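Local coordinates for protein cellulose 1,4-beta-cellobiosidase (Thermobifida fusca, PDB 4JJJ) that probably cleaves cellulose chains to release cellobiose, this chain being the family 48 glycoside hydrolase part of a longer secreted enzyme that includes a carbohydrate-binding module, at residues A[175-178]-A[179-183]; A[266-269]-A[270-274]; A[426-429]-A[430-434]; A[510-513]-A[514-518]; A[599-602]-A[603-607]. The protein carries 1 engineered substitution. All blocks are in the same frame, centred on the assembly; numbering follows the deposited sequence.

Interaction 1: A[175-178]-A[179-183]. With CA (calcium ion), chain E; BGC (beta-D-glucopyranose), chain D; BGC (beta-D-glucopyranose), chain B; BGC (beta-D-glucopyranose), chain C.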
# COMPACT_ATOMS: atom_id res chain seq x y z
N TYR A 175 1.87 5.60 -11.23
CA TYR A 175 2.52 4.41 -11.81
C TYR A 175 1.69 3.75 -12.87
O TYR A 175 0.54 3.39 -12.66
CB TYR A 175 2.82 3.41 -10.65
CG TYR A 175 3.59 4.03 -9.55
CD1 TYR A 175 4.92 4.23 -9.66
CD2 TYR A 175 2.94 4.40 -8.39
CE1 TYR A 175 5.64 4.93 -8.68
CE2 TYR A 175 3.61 5.08 -7.38
CZ TYR A 175 4.95 5.29 -7.49
OH TYR A 175 5.75 5.91 -6.53
N GLN A 176 2.38 3.55 -14.01
CA GLN A 176 1.80 2.92 -15.18
C GLN A 176 2.80 2.11 -16.03
O GLN A 176 2.36 1.26 -16.86
CB GLN A 176 1.11 3.86 -16.19
CG GLN A 176 -0.05 4.64 -15.73
CD GLN A 176 -1.32 3.82 -15.73
OE1 GLN A 176 -2.02 3.64 -16.79
NE2 GLN A 176 -1.65 3.27 -14.59
N ARG A 177 4.06 2.29 -15.83
CA ARG A 177 5.08 1.86 -16.88
C ARG A 177 6.09 0.90 -16.37
O ARG A 177 7.27 0.88 -16.72
CB ARG A 177 5.72 3.11 -17.58
CG ARG A 177 4.62 3.91 -18.32
CD ARG A 177 5.13 5.10 -19.10
NE ARG A 177 5.70 6.11 -18.27
CZ ARG A 177 6.25 7.24 -18.68
NH1 ARG A 177 6.30 7.47 -19.97
NH2 ARG A 177 6.70 8.14 -17.81
N GLY A 178 5.59 0.01 -15.52
CA GLY A 178 6.37 -1.18 -15.20
C GLY A 178 7.39 -1.03 -14.07
O GLY A 178 7.41 -0.02 -13.29
N ALA A 179 8.17 -2.06 -13.88
CA ALA A 179 9.04 -2.16 -12.78
C ALA A 179 10.09 -1.15 -12.58
O ALA A 179 10.61 -0.94 -11.48
CB ALA A 179 9.70 -3.56 -12.76
N ARG A 180 10.51 -0.49 -13.68
CA ARG A 180 11.62 0.42 -13.62
C ARG A 180 11.14 1.82 -13.54
O ARG A 180 11.93 2.72 -13.56
CB ARG A 180 12.54 0.17 -14.86
CG ARG A 180 13.40 -1.07 -14.66
CD ARG A 180 14.51 -1.16 -15.72
NE ARG A 180 15.47 -0.11 -15.62
CZ ARG A 180 16.56 -0.03 -16.39
NH1 ARG A 180 16.81 -0.99 -17.30
NH2 ARG A 180 17.40 1.00 -16.26
N GLU A 181 9.84 2.02 -13.48
CA GLU A 181 9.33 3.40 -13.41
C GLU A 181 9.21 3.75 -11.89
O GLU A 181 8.24 3.34 -11.24
CB GLU A 181 7.99 3.52 -14.11
CG GLU A 181 7.43 4.93 -14.09
CD GLU A 181 6.00 5.03 -14.48
OE1 GLU A 181 5.14 4.18 -14.02
OE2 GLU A 181 5.63 5.86 -15.40
N SER A 182 10.17 4.52 -11.38
CA SER A 182 10.14 4.98 -10.01
C SER A 182 9.15 6.17 -9.82
O SER A 182 8.53 6.68 -10.76
CB SER A 182 11.48 5.44 -9.67
OG SER A 182 11.75 6.78 -10.14
N VAL A 183 8.98 6.55 -8.54
CA VAL A 183 8.15 7.73 -8.16
C VAL A 183 8.57 8.96 -8.92
O VAL A 183 7.80 9.90 -9.15
CB VAL A 183 8.24 7.91 -6.62
CG1 VAL A 183 9.67 8.23 -6.20
CG2 VAL A 183 7.19 8.91 -6.13
CA CA E . 13.94 3.97 -13.44
C2 BGC D . -1.10 1.66 -10.10
C3 BGC D . -1.63 0.77 -11.15
C4 BGC D . -0.54 -0.10 -11.81
C5 BGC D . 0.24 -0.76 -10.64
C6 BGC D . 1.30 -1.67 -11.23
C1 BGC D . -0.31 0.84 -9.09
O2 BGC D . -2.13 2.38 -9.48
O3 BGC D . -2.29 1.58 -12.05
O4 BGC D . -1.13 -1.20 -12.56
O5 BGC D . 0.77 0.17 -9.71
O6 BGC D . 2.38 -0.83 -11.69
C2 BGC B . -1.62 -2.30 -14.58
C3 BGC B . -2.15 -2.13 -15.99
C4 BGC B . -3.42 -1.30 -16.03
C5 BGC B . -3.29 -0.03 -15.24
C6 BGC B . -4.52 0.77 -15.05
C1 BGC B . -1.51 -0.91 -13.91
O2 BGC B . -0.37 -2.99 -14.53
O3 BGC B . -2.39 -3.43 -16.58
O4 BGC B . -3.62 -0.98 -17.45
O5 BGC B . -2.79 -0.31 -13.89
O6 BGC B . -4.27 2.00 -14.40
C2 BGC C . 2.20 1.33 -4.95
C3 BGC C . 1.92 1.59 -6.43
C4 BGC C . 0.57 1.05 -6.77
C5 BGC C . -0.55 1.57 -5.91
C6 BGC C . -1.92 1.00 -6.22
C1 BGC C . 1.00 1.79 -4.17
O1 BGC C . 1.20 1.47 -2.78
O2 BGC C . 3.41 1.96 -4.48
O3 BGC C . 2.93 0.87 -7.18
O4 BGC C . 0.32 1.65 -8.09
O5 BGC C . -0.23 1.21 -4.55
O6 BGC C . -1.84 -0.46 -6.15
O HOH W 1 9.49 -0.66 -16.51
O HOH W 2 5.21 1.70 -12.42
O HOH W 3 15.23 1.82 -13.40
O HOH W 4 13.91 3.78 -15.77

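Interaction 2: A[266-269]-A[270-274]. With BGC (beta-D-glucopyranose), chain B; BGC (beta-D-glucopyranose), chain F.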
# COMPACT_ATOMS: atom_id res chain seq x y z
N ALA A 266 -7.57 -9.15 -5.21
CA ALA A 266 -6.13 -9.16 -5.05
C ALA A 266 -5.52 -10.59 -5.04
O ALA A 266 -4.32 -10.70 -5.17
CB ALA A 266 -5.75 -8.40 -3.77
N MET A 267 -6.38 -11.61 -4.86
CA MET A 267 -5.96 -12.99 -4.74
C MET A 267 -5.76 -13.70 -6.06
O MET A 267 -5.37 -14.89 -6.07
CB MET A 267 -6.97 -13.73 -3.90
CG MET A 267 -7.04 -13.32 -2.45
SD MET A 267 -8.20 -14.40 -1.60
CE MET A 267 -8.40 -13.58 -0.05
N PHE A 268 -6.05 -12.98 -7.15
CA PHE A 268 -6.08 -13.58 -8.51
C PHE A 268 -4.94 -13.10 -9.38
O PHE A 268 -4.57 -11.93 -9.33
CB PHE A 268 -7.43 -13.38 -9.17
CG PHE A 268 -8.46 -14.19 -8.55
CD1 PHE A 268 -9.03 -13.76 -7.36
CD2 PHE A 268 -8.83 -15.43 -9.05
CE1 PHE A 268 -9.96 -14.54 -6.69
CE2 PHE A 268 -9.77 -16.20 -8.40
CZ PHE A 268 -10.35 -15.77 -7.21
N ASP A 269 -4.48 -13.97 -10.27
CA ASP A 269 -3.54 -13.55 -11.32
C ASP A 269 -4.11 -12.32 -12.08
O ASP A 269 -5.32 -12.22 -12.28
CB ASP A 269 -3.34 -14.72 -12.30
CG ASP A 269 -2.35 -14.40 -13.39
OD1 ASP A 269 -1.12 -14.53 -13.13
OD2 ASP A 269 -2.81 -14.03 -14.49
N LYS A 270 -3.22 -11.47 -12.58
CA LYS A 270 -3.62 -10.27 -13.23
C LYS A 270 -4.69 -10.54 -14.29
O LYS A 270 -5.68 -9.82 -14.37
CB LYS A 270 -2.44 -9.59 -13.82
CG LYS A 270 -2.63 -8.21 -14.37
CD LYS A 270 -1.38 -7.60 -15.03
CE LYS A 270 -1.65 -6.23 -15.60
NZ LYS A 270 -0.41 -5.68 -16.17
N TYR A 271 -4.39 -11.50 -15.18
CA TYR A 271 -5.30 -11.81 -16.25
C TYR A 271 -5.98 -13.17 -16.05
O TYR A 271 -6.40 -13.85 -17.02
CB TYR A 271 -4.58 -11.74 -17.60
CG TYR A 271 -4.22 -10.34 -17.98
CD1 TYR A 271 -5.19 -9.47 -18.42
CD2 TYR A 271 -2.86 -9.89 -17.85
CE1 TYR A 271 -4.85 -8.12 -18.72
CE2 TYR A 271 -2.53 -8.57 -18.14
CZ TYR A 271 -3.56 -7.71 -18.57
OH TYR A 271 -3.14 -6.40 -18.89
N PHE A 272 -6.22 -13.53 -14.81
CA PHE A 272 -6.91 -14.72 -14.40
C PHE A 272 -6.31 -15.97 -15.08
O PHE A 272 -7.05 -16.88 -15.40
CB PHE A 272 -8.43 -14.57 -14.64
CG PHE A 272 -9.07 -13.50 -13.78
CD1 PHE A 272 -9.45 -13.78 -12.47
CD2 PHE A 272 -9.25 -12.19 -14.28
CE1 PHE A 272 -9.93 -12.72 -11.70
CE2 PHE A 272 -9.77 -11.16 -13.51
CZ PHE A 272 -10.07 -11.44 -12.18
N LYS A 273 -5.01 -15.97 -15.28
CA LYS A 273 -4.34 -17.21 -15.73
C LYS A 273 -4.34 -18.22 -14.66
O LYS A 273 -4.27 -17.95 -13.45
CB LYS A 273 -2.93 -16.96 -16.05
CG LYS A 273 -2.63 -16.00 -17.15
CD LYS A 273 -2.89 -16.49 -18.51
CE LYS A 273 -1.89 -15.89 -19.52
NZ LYS A 273 -2.29 -16.49 -20.84
N LYS A 274 -4.29 -19.48 -15.06
CA LYS A 274 -4.10 -20.51 -14.08
C LYS A 274 -2.76 -20.30 -13.36
O LYS A 274 -1.70 -20.03 -13.97
CB LYS A 274 -4.01 -21.85 -14.78
CG LYS A 274 -3.82 -23.08 -13.90
CD LYS A 274 -3.85 -24.33 -14.81
CE LYS A 274 -3.70 -25.61 -14.02
NZ LYS A 274 -4.95 -26.01 -13.31
C2 BGC B . -1.62 -2.30 -14.58
C3 BGC B . -2.15 -2.13 -15.99
C4 BGC B . -3.42 -1.30 -16.03
C5 BGC B . -3.29 -0.03 -15.24
C6 BGC B . -4.52 0.77 -15.05
C1 BGC B . -1.51 -0.91 -13.91
O2 BGC B . -0.37 -2.99 -14.53
O3 BGC B . -2.39 -3.43 -16.58
O4 BGC B . -3.62 -0.98 -17.45
O5 BGC B . -2.79 -0.31 -13.89
O6 BGC B . -4.27 2.00 -14.40
C2 BGC F . -5.04 -0.37 -19.13
C3 BGC F . -6.41 -0.65 -19.75
C4 BGC F . -6.57 -2.17 -20.02
C5 BGC F . -6.28 -2.93 -18.73
C6 BGC F . -6.26 -4.48 -18.97
C1 BGC F . -4.91 -1.19 -17.85
O2 BGC F . -5.01 1.01 -18.82
O3 BGC F . -6.48 0.09 -20.99
O4 BGC F . -7.92 -2.48 -20.37
O5 BGC F . -4.98 -2.57 -18.26
O6 BGC F . -5.18 -4.89 -19.81

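Interaction 3: A[426-429]-A[430-434]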
# COMPACT_ATOMS: atom_id res chain seq x y z
N ALA A 426 2.36 -10.72 14.89
CA ALA A 426 2.36 -10.64 16.32
C ALA A 426 0.99 -10.46 16.87
O ALA A 426 0.68 -10.98 17.99
CB ALA A 426 3.33 -9.54 16.77
N GLN A 427 0.16 -9.65 16.20
CA GLN A 427 -1.19 -9.45 16.68
C GLN A 427 -1.98 -10.81 16.64
O GLN A 427 -2.67 -11.14 17.59
CB GLN A 427 -1.96 -8.45 15.90
CG GLN A 427 -1.58 -6.99 16.17
CD GLN A 427 -2.57 -6.02 15.51
OE1 GLN A 427 -3.46 -6.34 14.76
NE2 GLN A 427 -2.34 -4.79 15.80
N LEU A 428 -1.84 -11.56 15.56
CA LEU A 428 -2.46 -12.88 15.51
C LEU A 428 -2.01 -13.74 16.66
O LEU A 428 -2.84 -14.42 17.33
CB LEU A 428 -2.15 -13.54 14.16
CG LEU A 428 -2.67 -14.94 14.03
CD1 LEU A 428 -4.23 -14.87 13.96
CD2 LEU A 428 -2.09 -15.59 12.76
N TYR A 429 -0.69 -13.79 16.87
CA TYR A 429 -0.11 -14.57 17.94
C TYR A 429 -0.67 -14.15 19.31
O TYR A 429 -1.11 -14.96 20.08
CB TYR A 429 1.42 -14.40 17.91
CG TYR A 429 2.15 -15.13 18.97
CD1 TYR A 429 1.99 -16.49 19.20
CD2 TYR A 429 2.98 -14.43 19.79
CE1 TYR A 429 2.65 -17.10 20.23
CE2 TYR A 429 3.67 -15.03 20.83
CZ TYR A 429 3.50 -16.37 21.05
OH TYR A 429 4.27 -16.99 22.08
N TYR A 430 -0.82 -12.82 19.52
CA TYR A 430 -1.48 -12.33 20.71
C TYR A 430 -2.90 -12.86 20.84
O TYR A 430 -3.30 -13.30 21.96
CB TYR A 430 -1.41 -10.82 20.73
CG TYR A 430 -2.31 -10.15 21.73
CD1 TYR A 430 -2.16 -10.40 23.10
CD2 TYR A 430 -3.26 -9.26 21.31
CE1 TYR A 430 -3.02 -9.79 24.00
CE2 TYR A 430 -4.11 -8.61 22.25
CZ TYR A 430 -3.98 -8.90 23.60
OH TYR A 430 -4.84 -8.19 24.47
N VAL A 431 -3.67 -12.77 19.78
CA VAL A 431 -5.10 -13.15 19.81
C VAL A 431 -5.28 -14.64 20.06
O VAL A 431 -6.07 -15.00 21.00
CB VAL A 431 -5.82 -12.68 18.59
CG1 VAL A 431 -7.23 -13.21 18.57
CG2 VAL A 431 -5.77 -11.12 18.50
N THR A 432 -4.60 -15.48 19.31
CA THR A 432 -4.95 -16.91 19.26
C THR A 432 -3.79 -17.80 19.72
O THR A 432 -4.01 -19.04 19.90
CB THR A 432 -5.32 -17.39 17.81
OG1 THR A 432 -4.12 -17.45 17.02
CG2 THR A 432 -6.38 -16.55 17.17
N GLY A 433 -2.55 -17.29 19.88
CA GLY A 433 -1.43 -18.10 20.12
C GLY A 433 -0.92 -18.92 18.92
O GLY A 433 -0.04 -19.82 19.10
N ASP A 434 -1.38 -18.62 17.71
CA ASP A 434 -1.13 -19.39 16.49
C ASP A 434 0.35 -19.85 16.45
O ASP A 434 1.26 -19.02 16.34
CB ASP A 434 -1.48 -18.57 15.24
CG ASP A 434 -1.51 -19.40 13.99
OD1 ASP A 434 -0.44 -19.91 13.58
OD2 ASP A 434 -2.64 -19.50 13.44

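Interaction 4: A[510-513]-A[514-518]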
# COMPACT_ATOMS: atom_id res chain seq x y z
N MET A 510 5.83 -5.65 21.48
CA MET A 510 4.86 -5.68 22.59
C MET A 510 3.87 -6.83 22.44
O MET A 510 3.66 -7.55 23.44
CB MET A 510 4.13 -4.35 22.68
CG MET A 510 5.00 -3.28 23.38
SD MET A 510 4.05 -1.80 23.78
CE MET A 510 3.46 -1.22 22.18
N TYR A 511 3.25 -6.99 21.27
CA TYR A 511 2.28 -8.09 21.07
C TYR A 511 2.97 -9.39 21.31
O TYR A 511 2.41 -10.35 21.93
CB TYR A 511 1.62 -7.99 19.68
CG TYR A 511 0.62 -6.89 19.56
CD1 TYR A 511 0.91 -5.76 18.83
CD2 TYR A 511 -0.65 -7.01 20.11
CE1 TYR A 511 -0.06 -4.77 18.72
CE2 TYR A 511 -1.62 -6.04 20.03
CZ TYR A 511 -1.33 -4.88 19.37
OH TYR A 511 -2.23 -3.87 19.16
N TYR A 512 4.18 -9.54 20.75
CA TYR A 512 4.93 -10.78 20.94
C TYR A 512 5.29 -11.03 22.40
O TYR A 512 5.15 -12.17 22.91
CB TYR A 512 6.21 -10.71 20.14
CG TYR A 512 7.15 -11.89 20.36
CD1 TYR A 512 6.87 -13.17 19.85
CD2 TYR A 512 8.34 -11.68 21.03
CE1 TYR A 512 7.78 -14.26 20.04
CE2 TYR A 512 9.21 -12.77 21.25
CZ TYR A 512 8.92 -14.00 20.72
OH TYR A 512 9.83 -14.99 20.87
N ALA A 513 5.71 -9.98 23.07
CA ALA A 513 6.04 -10.12 24.49
C ALA A 513 4.87 -10.48 25.34
O ALA A 513 5.03 -11.26 26.28
CB ALA A 513 6.65 -8.81 25.00
N LYS A 514 3.73 -9.88 25.05
CA LYS A 514 2.52 -10.11 25.85
C LYS A 514 2.21 -11.61 25.86
O LYS A 514 1.96 -12.16 26.96
CB LYS A 514 1.37 -9.31 25.36
CG LYS A 514 0.07 -9.53 26.15
CD LYS A 514 0.21 -9.06 27.56
CE LYS A 514 -1.07 -9.34 28.33
NZ LYS A 514 -0.97 -8.69 29.65
N ARG A 515 2.19 -12.25 24.67
CA ARG A 515 1.80 -13.62 24.56
C ARG A 515 2.94 -14.50 25.04
O ARG A 515 2.72 -15.56 25.70
CB ARG A 515 1.30 -13.92 23.14
CG ARG A 515 0.79 -15.32 22.90
CD ARG A 515 -0.70 -15.22 23.27
NE ARG A 515 -1.25 -16.50 23.29
CZ ARG A 515 -2.50 -16.82 23.30
NH1 ARG A 515 -3.49 -16.01 23.05
NH2 ARG A 515 -2.71 -18.13 23.41
N SER A 516 4.19 -14.20 24.67
CA SER A 516 5.31 -15.14 24.91
C SER A 516 5.91 -15.03 26.31
O SER A 516 6.61 -15.95 26.74
CB SER A 516 6.40 -14.91 23.92
OG SER A 516 6.96 -13.61 24.05
N GLY A 517 5.76 -13.85 26.89
CA GLY A 517 6.45 -13.51 28.13
C GLY A 517 7.91 -13.09 27.92
O GLY A 517 8.68 -13.01 28.89
N ASP A 518 8.33 -12.85 26.67
CA ASP A 518 9.70 -12.58 26.35
C ASP A 518 10.17 -11.25 26.94
O ASP A 518 9.66 -10.18 26.63
CB ASP A 518 9.90 -12.53 24.84
CG ASP A 518 11.37 -12.55 24.48
OD1 ASP A 518 11.99 -13.64 24.54
OD2 ASP A 518 12.00 -11.52 24.26
O HOH W 5 10.39 -16.37 24.01

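Interaction 5: A[599-602]-A[603-607]. With ZN (zinc ion), chain Q.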
# COMPACT_ATOMS: atom_id res chain seq x y z
N GLN A 599 15.78 25.69 -0.47
CA GLN A 599 16.83 24.88 0.13
C GLN A 599 17.23 23.66 -0.74
O GLN A 599 18.44 23.27 -0.82
CB GLN A 599 16.40 24.33 1.45
CG GLN A 599 16.45 25.28 2.57
CD GLN A 599 15.66 24.76 3.81
OE1 GLN A 599 14.46 25.04 4.00
NE2 GLN A 599 16.33 23.94 4.58
N VAL A 600 16.24 23.03 -1.39
CA VAL A 600 16.53 21.90 -2.32
C VAL A 600 17.40 22.41 -3.47
O VAL A 600 18.48 21.82 -3.80
CB VAL A 600 15.27 21.18 -2.77
CG1 VAL A 600 15.55 20.21 -3.90
CG2 VAL A 600 14.56 20.55 -1.52
N GLU A 601 16.93 23.49 -4.13
CA GLU A 601 17.68 23.96 -5.28
C GLU A 601 19.09 24.45 -4.91
O GLU A 601 20.07 24.29 -5.70
CB GLU A 601 16.88 25.03 -6.06
CG GLU A 601 17.56 25.40 -7.36
CD GLU A 601 16.73 26.23 -8.27
OE1 GLU A 601 15.76 26.90 -7.83
OE2 GLU A 601 16.94 26.22 -9.53
N ALA A 602 19.22 25.10 -3.77
CA ALA A 602 20.53 25.61 -3.26
C ALA A 602 21.45 24.43 -3.05
O ALA A 602 22.61 24.48 -3.38
CB ALA A 602 20.38 26.41 -1.99
N HIS A 603 20.94 23.29 -2.55
CA HIS A 603 21.81 22.15 -2.45
C HIS A 603 22.19 21.58 -3.80
O HIS A 603 23.34 21.24 -4.06
CB HIS A 603 21.07 21.03 -1.60
CG HIS A 603 21.69 19.69 -1.74
ND1 HIS A 603 22.95 19.45 -1.23
CD2 HIS A 603 21.31 18.57 -2.37
CE1 HIS A 603 23.29 18.21 -1.53
NE2 HIS A 603 22.35 17.67 -2.26
N LEU A 604 21.24 21.50 -4.73
CA LEU A 604 21.50 20.92 -6.00
C LEU A 604 22.46 21.88 -6.78
O LEU A 604 23.22 21.38 -7.63
CB LEU A 604 20.25 20.66 -6.80
CG LEU A 604 19.35 19.54 -6.22
CD1 LEU A 604 18.07 19.48 -6.94
CD2 LEU A 604 20.04 18.20 -6.11
N ASN A 605 22.40 23.18 -6.48
CA ASN A 605 23.30 24.11 -7.09
C ASN A 605 24.71 23.93 -6.63
O ASN A 605 25.61 24.51 -7.20
CB ASN A 605 22.86 25.55 -6.89
CG ASN A 605 21.72 25.94 -7.83
OD1 ASN A 605 21.42 25.29 -8.83
ND2 ASN A 605 21.03 27.00 -7.46
N ASP A 606 24.97 23.33 -5.49
CA ASP A 606 26.33 23.36 -4.93
C ASP A 606 26.45 22.20 -3.91
O ASP A 606 26.66 22.47 -2.73
CB ASP A 606 26.58 24.74 -4.29
CG ASP A 606 28.03 24.98 -3.90
OD1 ASP A 606 28.88 24.15 -4.24
OD2 ASP A 606 28.28 25.93 -3.19
N PRO A 607 26.34 21.00 -4.38
CA PRO A 607 26.06 19.93 -3.38
C PRO A 607 27.27 19.61 -2.51
O PRO A 607 27.06 19.05 -1.41
CB PRO A 607 25.74 18.72 -4.19
CG PRO A 607 26.17 19.03 -5.59
CD PRO A 607 26.03 20.53 -5.70
ZN ZN Q . 22.27 15.72 -2.68
O HOH W 6 19.41 25.60 -10.67
O HOH W 7 22.85 14.83 -0.86

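Interaction 1: A[175-178]-A[179-183]
Glu181 reaches back across a tight turn and grips the backbone of Gln176 and Arg177. Its OE1 takes two amides: Gln176 N, 2.8 Å from OE1 and nearly straight, comes in on the syn lone pair, while Arg177 N approaches from above the carboxylate plane. A water bound to Gly178 O also donates to OE1. OE2 is met by Arg177 NE at 2.9 Å, a salt bridge in which the oxygen lies in the guanidinium plane but the two planes stand 61° apart; NH1 bonds Tyr563 O, and NH2 Glu185 O. CG anti to the backbone N (chi1 -179°) carries the carboxylate this far. The chain between is a type I turn from Gly178 to Glu181, closed by Glu181 N to Gly178 O, 3.2 Å.

That buried knot is the tight part. The outer side of the turn is looser and wetter: a water links Arg177 O to Arg180 N, and Arg180 O binds the calcium ion at 2.4 Å alongside waters, Glu185, Asp408 and Glu560. On the glycan side Gln176 NE2 donates to O6 of glucose chain B. Glu181 thus answers two amides and a positive charge, probably favouring its ionised form.

Interaction 2: A[266-269]-A[270-274]
Asp269 OD2 takes the amides of Tyr271 and Lys273, folding the chain round a type I beta turn from Asp269 to Phe272; because OD2 of the aspartate accepts from the amide two residues on, the start of this turn is also an Asx turn. The turn lies in the loop after helix 250-263 and sets two side chains against the bound glycan.

Follow Asp269 outward. Its CB lies 3.6 Å from Lys273 O. CG is held anti to the backbone N, chi1 -178°, which swings the carboxylate in over the following backbone. At the tip OD2 receives Lys273 N at 3.0 Å and Tyr271 N at 3.1 Å, the two donors coming from opposite faces of the carboxylate plane, and also the hydroxyl of Tyr385. OD1 turns to Ser320 and Asn379, so that both oxygens are bonded, which probably holds the carboxylate's rotation. An alanine here would remove every one of these acceptors, and the amides of Tyr271 and Lys273 would probably lose their mate and the turn its fixed shape.

The turn's own bond runs from Phe272 N to Asp269 O, 3.0 Å. Next to the turn, Phe268 and Phe272 meet obliquely, ring planes at 43°, with Phe268 CB 3.6 Å from Phe272 CE1. Lys270 runs fully extended to glucose chain B, where NZ, also salt-bridged to Glu108, bonds O2 at 3.2 Å and, weakly, O3. Beside it Tyr271 OH gives its proton to O6 of glucose chain F at 2.7 Å, the sugar oxygen lying at the edge of the tyrosine ring.

Interaction 3: A[426-429]-A[430-434]
Two tyrosine rings flank this helix end. The Tyr429 ring stands obliquely against the turn that follows, its CD1 3.8 Å from Gly433 C and 3.9 Å from Asp434 O; CG anti to the backbone N (chi1 179°) aims it there. Next in the chain, Tyr430 has Gln427 O near the plane of its ring, at the edge, and its CB rests 3.4 Å from that same oxygen.

Leu428 lies on a different side of the helix. Its CD2 packs on Asp434 CB at 3.9 Å, and CD1 lies 4.0 Å from Thr432 OG1. The main chain keeps its ladder of i to i+4 bonds, with Thr432 N to Leu428 O at 2.9 Å and, last, Gly433 N to Tyr429 O at 2.7 Å. Thr432 OG1 also receives a weak bond from Asp434 N, 3.1 Å away.

Outside, Tyr429 rests on Glu438 and Leu441 of helix 435-450, while Tyr430 and Val431 touch helix 223-242. Asp434 OD1 accepts from Ala437 N, and its OD2 pairs with Arg436. This is a helix ended by a positive-phi glycine, Gly433, and followed at once by an N-cap aspartate, joining consecutive helices of the (alpha/alpha)6 barrel.

Interaction 4: A[510-513]-A[514-518]
Ser516 lies over one face of the Tyr512 ring, one helical turn on, and bonds to the same residue's carbonyl. Among the hydrogen bonds, Tyr512 O accepts twice: from Ser516 N at 2.9 Å, and from Ser516 OG at 2.6 Å, the hydroxyl standing above the carbonyl plane, 42° out. OG in turn accepts from Asp518 N at 3.1 Å, an ST turn. A chi1 of 63° places this oxygen between the serine's backbone N and carbonyl carbon, where it serves both. Gly517 N closes on Ala513 O at 2.8 Å, the glycine then leaving the helix with positive phi. Tyr512 OH is hydrogen-bonded to OD1 of the calcium-binding Asp442.

Contacts with the ring come next. Ser516 OG lies 3.7 Å from its plane, over the centre, and Ser516 CB makes a CH-pi contact 14° off the ring normal. Asp518 CB touches CE2 of Tyr512 at 3.7 Å. A leucine in place of Tyr512 would probably leave Asp442 without its hydroxyl partner and Ser516 without the ring face it packs on.

At the cap, Asp518 OD2 accepts from Ala521 N, and a water donates to its OD1. One serine hydroxyl thus serves both the helix it leaves and the exit toward helix 519-533.

Interaction 5: A[599-602]-A[603-607]
The backbone of helix 597-604 carries i to i+4 bonds in sequence, His603 N to Gln599 O at 3.0 Å, Leu604 N to Val600 O at 2.9 Å and Asn605 N to Glu601 O at 2.7 Å.

On one side Val600 and Leu604 lie alongside each other, pointing the same way, with CG1 of the valine 4.0 Å from CD1 of the leucine; Val600 continues inward onto Met37, Trp549 and Leu552. On another, Glu601 and Asn605 meet less directly. CG of the glutamate is 3.8 Å from ND2 of the amide, the carboxylate and amide planes are 40° apart, and a water donates to both Glu601 OE2 and Asn605 OD1, the latter at 2.7 Å.

His603 turns its ring away from these pairs. With CG anti to the backbone N, chi1 164°, its CB stays against the preceding turn, near Gln599 O and Val600 O. NE2 binds the zinc ion at 2.0 Å, a water takes another position on the metal, and ND1 is hydrogen-bonded to Val610 O. That second bond probably helps to fix the ring's rotation, and since it uses the proton on ND1, it is consistent with NE2 offering its lone pair to zinc.

In the fold
All five are local contacts within the family 48 domain, yet they differ by depth. Interactions 1 and 2 are buried loops, each tied by a carboxylate that collects backbone amides; their centres lie about 20 Å apart, and both reach glucose chain B from separate parts of the sequence, interaction 1 binding calcium as well. Interactions 3 and 4 are partly buried ends of neighbouring barrel helices, each closed by a glycine and an aspartate cap. These two touch directly, Arg515 NH1 probably bonding Tyr430 O at 2.9 Å. Interaction 5 lies on a short helix, its centre about 31 Å from that of the chain, where a histidine binds zinc and a water joins Glu601 to Asn605.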